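Local structure of diaminopimelate decarboxylase (Aquifex aeolicus, 2P3E) at residues 305-310 / 367-372; 319-324 / 379-384. The protein probably catalyses the pyridoxal-phosphate-dependent decarboxylation of meso-diaminopimelate to L-lysine, the last step of lysine biosynthesis, working as a homodimer. All blocks are in the same frame, centred on the assembly; numbering follows the deposited sequence.

Interaction 1. Residues 305-310 / 367-372; sequences HFIIVD and EYLAVL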
loop_
_atom_site.group_PDB
_atom_site.type_symbol
_atom_site.label_atom_id
_atom_site.label_comp_id
_atom_site.label_asym_id
_atom_site.label_seq_id
_atom_site.Cartn_x
_atom_site.Cartn_y
_atom_site.Cartn_z
ATOM N N HIS B 305 -7.647 -10.311 -23.668
ATOM C CA HIS B 305 -6.339 -10.921 -23.544
ATOM C C HIS B 305 -5.715 -10.416 -22.238
ATOM O O HIS B 305 -5.620 -9.217 -22.017
ATOM C CB HIS B 305 -5.459 -10.588 -24.757
ATOM C CG HIS B 305 -4.133 -11.300 -24.771
ATOM N ND1 HIS B 305 -4.013 -12.665 -24.618
ATOM C CD2 HIS B 305 -2.871 -10.834 -24.951
ATOM C CE1 HIS B 305 -2.738 -13.008 -24.689
ATOM N NE2 HIS B 305 -2.023 -11.918 -24.907
ATOM N N PHE B 306 -5.324 -11.351 -21.372
ATOM C CA PHE B 306 -4.603 -11.030 -20.146
ATOM C C PHE B 306 -3.146 -11.459 -20.278
ATOM O O PHE B 306 -2.843 -12.585 -20.730
ATOM C CB PHE B 306 -5.259 -11.698 -18.925
ATOM C CG PHE B 306 -6.666 -11.231 -18.654
ATOM C CD1 PHE B 306 -6.909 -10.159 -17.797
ATOM C CD2 PHE B 306 -7.757 -11.872 -19.241
ATOM C CE1 PHE B 306 -8.211 -9.727 -17.543
ATOM C CE2 PHE B 306 -9.061 -11.444 -18.987
ATOM C CZ PHE B 306 -9.283 -10.371 -18.129
ATOM N N ILE B 307 -2.253 -10.552 -19.891
ATOM C CA ILE B 307 -0.827 -10.821 -19.777
ATOM C C ILE B 307 -0.534 -10.738 -18.273
ATOM O O ILE B 307 -0.542 -9.652 -17.686
ATOM C CB ILE B 307 0.005 -9.781 -20.559
ATOM C CG1 ILE B 307 -0.341 -9.840 -22.066
ATOM C CG2 ILE B 307 1.505 -9.966 -20.314
ATOM C CD1 ILE B 307 0.356 -8.789 -22.921
ATOM N N ILE B 308 -0.303 -11.898 -17.662
ATOM C CA ILE B 308 -0.115 -11.978 -16.206
ATOM C C ILE B 308 1.374 -11.931 -15.900
ATOM O O ILE B 308 2.142 -12.755 -16.415
ATOM C CB ILE B 308 -0.777 -13.257 -15.618
ATOM C CG1 ILE B 308 -2.274 -13.275 -15.971
ATOM C CG2 ILE B 308 -0.548 -13.342 -14.081
ATOM C CD1 ILE B 308 -2.976 -14.635 -15.797
ATOM N N VAL B 309 1.776 -10.955 -15.084
ATOM C CA VAL B 309 3.191 -10.709 -14.782
ATOM C C VAL B 309 3.481 -10.893 -13.298
ATOM O O VAL B 309 2.545 -11.124 -12.518
ATOM C CB VAL B 309 3.649 -9.291 -15.283
ATOM C CG1 VAL B 309 3.529 -9.205 -16.814
ATOM C CG2 VAL B 309 2.843 -8.156 -14.596
ATOM N N ASP B 310 4.756 -10.783 -12.905
ATOM C CA ASP B 310 5.122 -11.055 -11.504
ATOM C C ASP B 310 5.113 -9.823 -10.602
ATOM O O ASP B 310 5.317 -9.924 -9.392
ATOM C CB ASP B 310 6.437 -11.868 -11.388
ATOM C CG ASP B 310 7.667 -11.154 -11.976
ATOM O OD1 ASP B 310 7.599 -9.989 -12.429
ATOM O OD2 ASP B 310 8.743 -11.793 -11.969
ATOM N N GLU B 367 9.293 -13.607 -21.061
ATOM C CA GLU B 367 9.762 -12.307 -21.552
ATOM C C GLU B 367 9.587 -11.237 -20.481
ATOM O O GLU B 367 8.727 -11.369 -19.619
ATOM C CB GLU B 367 8.969 -11.868 -22.773
ATOM C CG GLU B 367 9.405 -12.495 -24.065
ATOM C CD GLU B 367 8.731 -11.827 -25.238
ATOM O OE1 GLU B 367 9.045 -10.649 -25.554
ATOM O OE2 GLU B 367 7.876 -12.487 -25.834
ATOM N N TYR B 368 10.380 -10.169 -20.572
ATOM C CA TYR B 368 10.296 -9.057 -19.620
ATOM C C TYR B 368 9.630 -7.816 -20.218
ATOM O O TYR B 368 9.790 -7.536 -21.420
ATOM C CB TYR B 368 11.694 -8.681 -19.115
ATOM C CG TYR B 368 12.470 -9.842 -18.552
ATOM C CD1 TYR B 368 12.204 -10.326 -17.268
ATOM C CD2 TYR B 368 13.474 -10.470 -19.313
ATOM C CE1 TYR B 368 12.932 -11.415 -16.748
ATOM C CE2 TYR B 368 14.199 -11.559 -18.804
ATOM C CZ TYR B 368 13.923 -12.017 -17.532
ATOM O OH TYR B 368 14.641 -13.069 -17.008
ATOM N N LEU B 369 8.896 -7.081 -19.371
ATOM C CA LEU B 369 8.320 -5.781 -19.741
ATOM C C LEU B 369 8.934 -4.676 -18.863
ATOM O O LEU B 369 9.340 -4.943 -17.726
ATOM C CB LEU B 369 6.794 -5.795 -19.538
ATOM C CG LEU B 369 5.971 -6.889 -20.254
ATOM C CD1 LEU B 369 4.477 -6.793 -19.916
ATOM C CD2 LEU B 369 6.200 -6.752 -21.751
ATOM N N ALA B 370 9.026 -3.463 -19.410
ATOM C CA ALA B 370 9.437 -2.275 -18.677
ATOM C C ALA B 370 8.258 -1.332 -18.461
ATOM O O ALA B 370 7.619 -0.892 -19.421
ATOM C CB ALA B 370 10.577 -1.548 -19.405
ATOM N N VAL B 371 7.973 -1.048 -17.191
ATOM C CA VAL B 371 6.938 -0.095 -16.795
ATOM C C VAL B 371 7.641 1.237 -16.514
ATOM O O VAL B 371 8.471 1.334 -15.599
ATOM C CB VAL B 371 6.142 -0.571 -15.528
ATOM C CG1 VAL B 371 5.014 0.412 -15.176
ATOM C CG2 VAL B 371 5.579 -2.002 -15.734
ATOM N N LEU B 372 7.326 2.262 -17.311
ATOM C CA LEU B 372 8.082 3.522 -17.219
ATOM C C LEU B 372 7.536 4.423 -16.117
ATOM O O LEU B 372 6.452 4.158 -15.587
ATOM C CB LEU B 372 8.085 4.265 -18.567
ATOM C CG LEU B 372 8.612 3.505 -19.793
ATOM C CD1 LEU B 372 8.675 4.470 -20.981
ATOM C CD2 LEU B 372 9.973 2.843 -19.529
#

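Interaction 2. Residues 319-324 / 379-384; sequences PSIYNA and FAMSSH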
loop_
_atom_site.group_PDB
_atom_site.type_symbol
_atom_site.label_atom_id
_atom_site.label_comp_id
_atom_site.label_asym_id
_atom_site.label_seq_id
_atom_site.Cartn_x
_atom_site.Cartn_y
_atom_site.Cartn_z
ATOM N N PRO B 319 -1.545 2.521 -10.910
ATOM C CA PRO B 319 -2.636 2.107 -11.816
ATOM C C PRO B 319 -3.892 1.646 -11.054
ATOM O O PRO B 319 -4.986 2.137 -11.334
ATOM C CB PRO B 319 -2.016 0.951 -12.602
ATOM C CG PRO B 319 -0.546 1.299 -12.629
ATOM C CD PRO B 319 -0.289 1.816 -11.246
ATOM N N SER B 320 -3.708 0.766 -10.075
ATOM C CA SER B 320 -4.814 0.186 -9.306
ATOM C C SER B 320 -5.654 1.229 -8.575
ATOM O O SER B 320 -6.885 1.229 -8.686
ATOM C CB SER B 320 -4.280 -0.830 -8.287
ATOM O OG SER B 320 -5.355 -1.427 -7.572
ATOM N N ILE B 321 -4.999 2.128 -7.842
ATOM C CA ILE B 321 -5.740 3.043 -6.976
ATOM C C ILE B 321 -6.086 4.396 -7.587
ATOM O O ILE B 321 -7.007 5.068 -7.096
ATOM C CB ILE B 321 -5.085 3.204 -5.557
ATOM C CG1 ILE B 321 -3.759 3.962 -5.647
ATOM C CG2 ILE B 321 -4.948 1.821 -4.885
ATOM C CD1 ILE B 321 -3.174 4.371 -4.290
ATOM N N TYR B 322 -5.383 4.780 -8.658
ATOM C CA TYR B 322 -5.638 6.060 -9.327
ATOM C C TYR B 322 -6.114 5.929 -10.784
ATOM O O TYR B 322 -6.440 6.940 -11.415
ATOM C CB TYR B 322 -4.402 6.982 -9.276
ATOM C CG TYR B 322 -3.797 7.238 -7.904
ATOM C CD1 TYR B 322 -4.569 7.736 -6.846
ATOM C CD2 TYR B 322 -2.444 7.025 -7.678
ATOM C CE1 TYR B 322 -4.003 7.980 -5.586
ATOM C CE2 TYR B 322 -1.870 7.264 -6.447
ATOM C CZ TYR B 322 -2.652 7.741 -5.394
ATOM O OH TYR B 322 -2.066 7.992 -4.162
ATOM N N ASN B 323 -6.159 4.699 -11.298
ATOM C CA ASN B 323 -6.273 4.410 -12.747
ATOM C C ASN B 323 -5.200 5.159 -13.527
ATOM O O ASN B 323 -5.420 5.613 -14.655
ATOM C CB ASN B 323 -7.698 4.683 -13.295
ATOM C CG ASN B 323 -7.897 4.181 -14.747
ATOM O OD1 ASN B 323 -7.257 3.222 -15.209
ATOM N ND2 ASN B 323 -8.795 4.839 -15.464
ATOM N N ALA B 324 -4.027 5.276 -12.906
ATOM C CA ALA B 324 -2.914 6.018 -13.458
ATOM C C ALA B 324 -2.352 5.317 -14.675
ATOM O O ALA B 324 -2.306 4.076 -14.730
ATOM C CB ALA B 324 -1.808 6.204 -12.393
ATOM N N PHE B 379 8.127 2.373 -5.500
ATOM C CA PHE B 379 8.557 1.607 -4.345
ATOM C C PHE B 379 8.051 2.214 -3.031
ATOM O O PHE B 379 7.766 1.485 -2.082
ATOM C CB PHE B 379 10.093 1.454 -4.270
ATOM C CG PHE B 379 10.520 0.398 -3.285
ATOM C CD1 PHE B 379 10.715 -0.918 -3.702
ATOM C CD2 PHE B 379 10.676 0.706 -1.932
ATOM C CE1 PHE B 379 11.096 -1.919 -2.784
ATOM C CE2 PHE B 379 11.032 -0.292 -0.999
ATOM C CZ PHE B 379 11.239 -1.604 -1.430
ATOM N N ALA B 380 7.943 3.535 -2.975
ATOM C CA ALA B 380 7.525 4.248 -1.768
ATOM C C ALA B 380 6.169 3.749 -1.209
ATOM O O ALA B 380 5.953 3.765 0.006
ATOM C CB ALA B 380 7.501 5.772 -2.008
ATOM N N MET B 381 5.287 3.288 -2.100
ATOM C CA MET B 381 3.954 2.801 -1.702
ATOM C C MET B 381 3.834 1.271 -1.763
ATOM O O MET B 381 2.753 0.726 -1.583
ATOM C CB MET B 381 2.858 3.463 -2.553
ATOM C CG MET B 381 2.915 4.998 -2.525
ATOM S SD MET B 381 1.537 5.790 -3.414
ATOM C CE MET B 381 0.299 5.837 -2.149
ATOM N N SER B 382 4.961 0.595 -1.998
ATOM C CA SER B 382 5.023 -0.863 -2.074
ATOM C C SER B 382 4.796 -1.532 -0.703
ATOM O O SER B 382 5.328 -1.081 0.346
ATOM C CB SER B 382 6.375 -1.283 -2.678
ATOM O OG SER B 382 6.468 -2.682 -2.835
ATOM N N SER B 383 3.982 -2.591 -0.711
ATOM C CA SER B 383 3.583 -3.275 0.525
ATOM C C SER B 383 3.974 -4.754 0.459
ATOM O O SER B 383 4.679 -5.196 -0.477
ATOM C CB SER B 383 2.066 -3.133 0.746
ATOM O OG SER B 383 1.364 -3.948 -0.194
ATOM N N HIS B 384 3.521 -5.509 1.467
ATOM C CA HIS B 384 3.733 -6.948 1.550
ATOM C C HIS B 384 2.442 -7.735 1.396
ATOM O O HIS B 384 2.374 -8.905 1.769
ATOM C CB HIS B 384 4.402 -7.326 2.885
ATOM C CG HIS B 384 5.795 -6.796 3.009
ATOM N ND1 HIS B 384 6.232 -6.086 4.106
ATOM C CD2 HIS B 384 6.837 -6.850 2.147
ATOM C CE1 HIS B 384 7.501 -5.753 3.930
ATOM N NE2 HIS B 384 7.884 -6.185 2.740
#

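Interaction 1. Residues 305-310 / 367-372
L369 reaches from strand 368-371 to two aliphatic residues of strand 304-309, I307 and V309, and touches both with a single methyl, CD1. The chain of L369 is extended at its second torsion (CD1 opposite CA, chi2 178°), which makes this methyl the tip of the residue. V309 meets it with CG1, anti to the carbonyl carbon (chi1 -63°) and 4.0 Å from L369 CD1, and the two side chains approach at about a right angle. I307 takes part through its branch methyl: I307 CG2 lies 4.4 Å from L369 CD1, the looser of the two contacts, whereas its longer arm, ending in CD1, does not touch the leucine; I307 also packs on V363. Two residues apart, I307 and V309 project from the same side, and their methyls I307 CG2 and V309 CG1 are 4.1 Å apart, a small buried apolar patch that the leucine methyl covers. F306 and I308 pack on K175 and V109 of the second subunit. The strands are not hydrogen-bonded neighbours: each pairs antiparallel with the long strand 289-301 in the mixed, curled sheet of the beta domain, and L369 spans the gap through side chains alone. Strand 304-309 also pairs parallel with 338-344.

Interaction 2. Residues 319-324 / 379-384
I321 and Y322, at the end of helix 318-322, face M381 in a 3-10 turn, 379-381, with backbones well separated: the nearest pair of CA atoms, I321 and M381, is 11.0 Å apart. In this fold type III decarboxylase the contact lies at the dimer interface, probably beside the active site. The helix finishes with a weak bond from N323 N to P319 O, and N323, the first residue to leave helical angles, takes a positive phi (52°). S382 N closes the short turn on F379 O, at 2.9 Å. M381 extends through chi2 and bends at chi3 (86°), which brings its methyl CE to the ends of I321 and Y322, which advance from the other side. I321 CD1 packs 4.3 Å from M381 CE. I321 also covers one face of the Y322 ring, its CG1 standing 3.7 Å above the ring centre. Y322 probably binds substrate, as do nearby R318 and Y377. E349 of the second subunit, another probable substrate ligand, packs on Y322, consistent with a site shared between chains; I321 meets its own counterpart there, and M381 touches Y385 of that subunit. Y322 OH sits 3.8 Å from M381 CE.

Strand 36-40, near the N terminus, already belongs to the beta domain's mixed sheet; after the barrel strands, the last being 275-278, the chain returns to it through 289-301 and runs along strand 304-309, the first half of interaction 1. Helix 318-322 opens interaction 2, before strands 328-330, 338-344 and 358-361 lead to strand 368-371. There interaction 1 closes its loop; a few residues further on, the turn at 379-381 closes interaction 2. The two loops therefore cross. The contact centres lie 16 Å apart, without touching. Interaction 1 joins strands within the curled sheet, whereas interaction 2 ties helix 318-322 to the loop leading toward strand 392-397. Both border the second subunit.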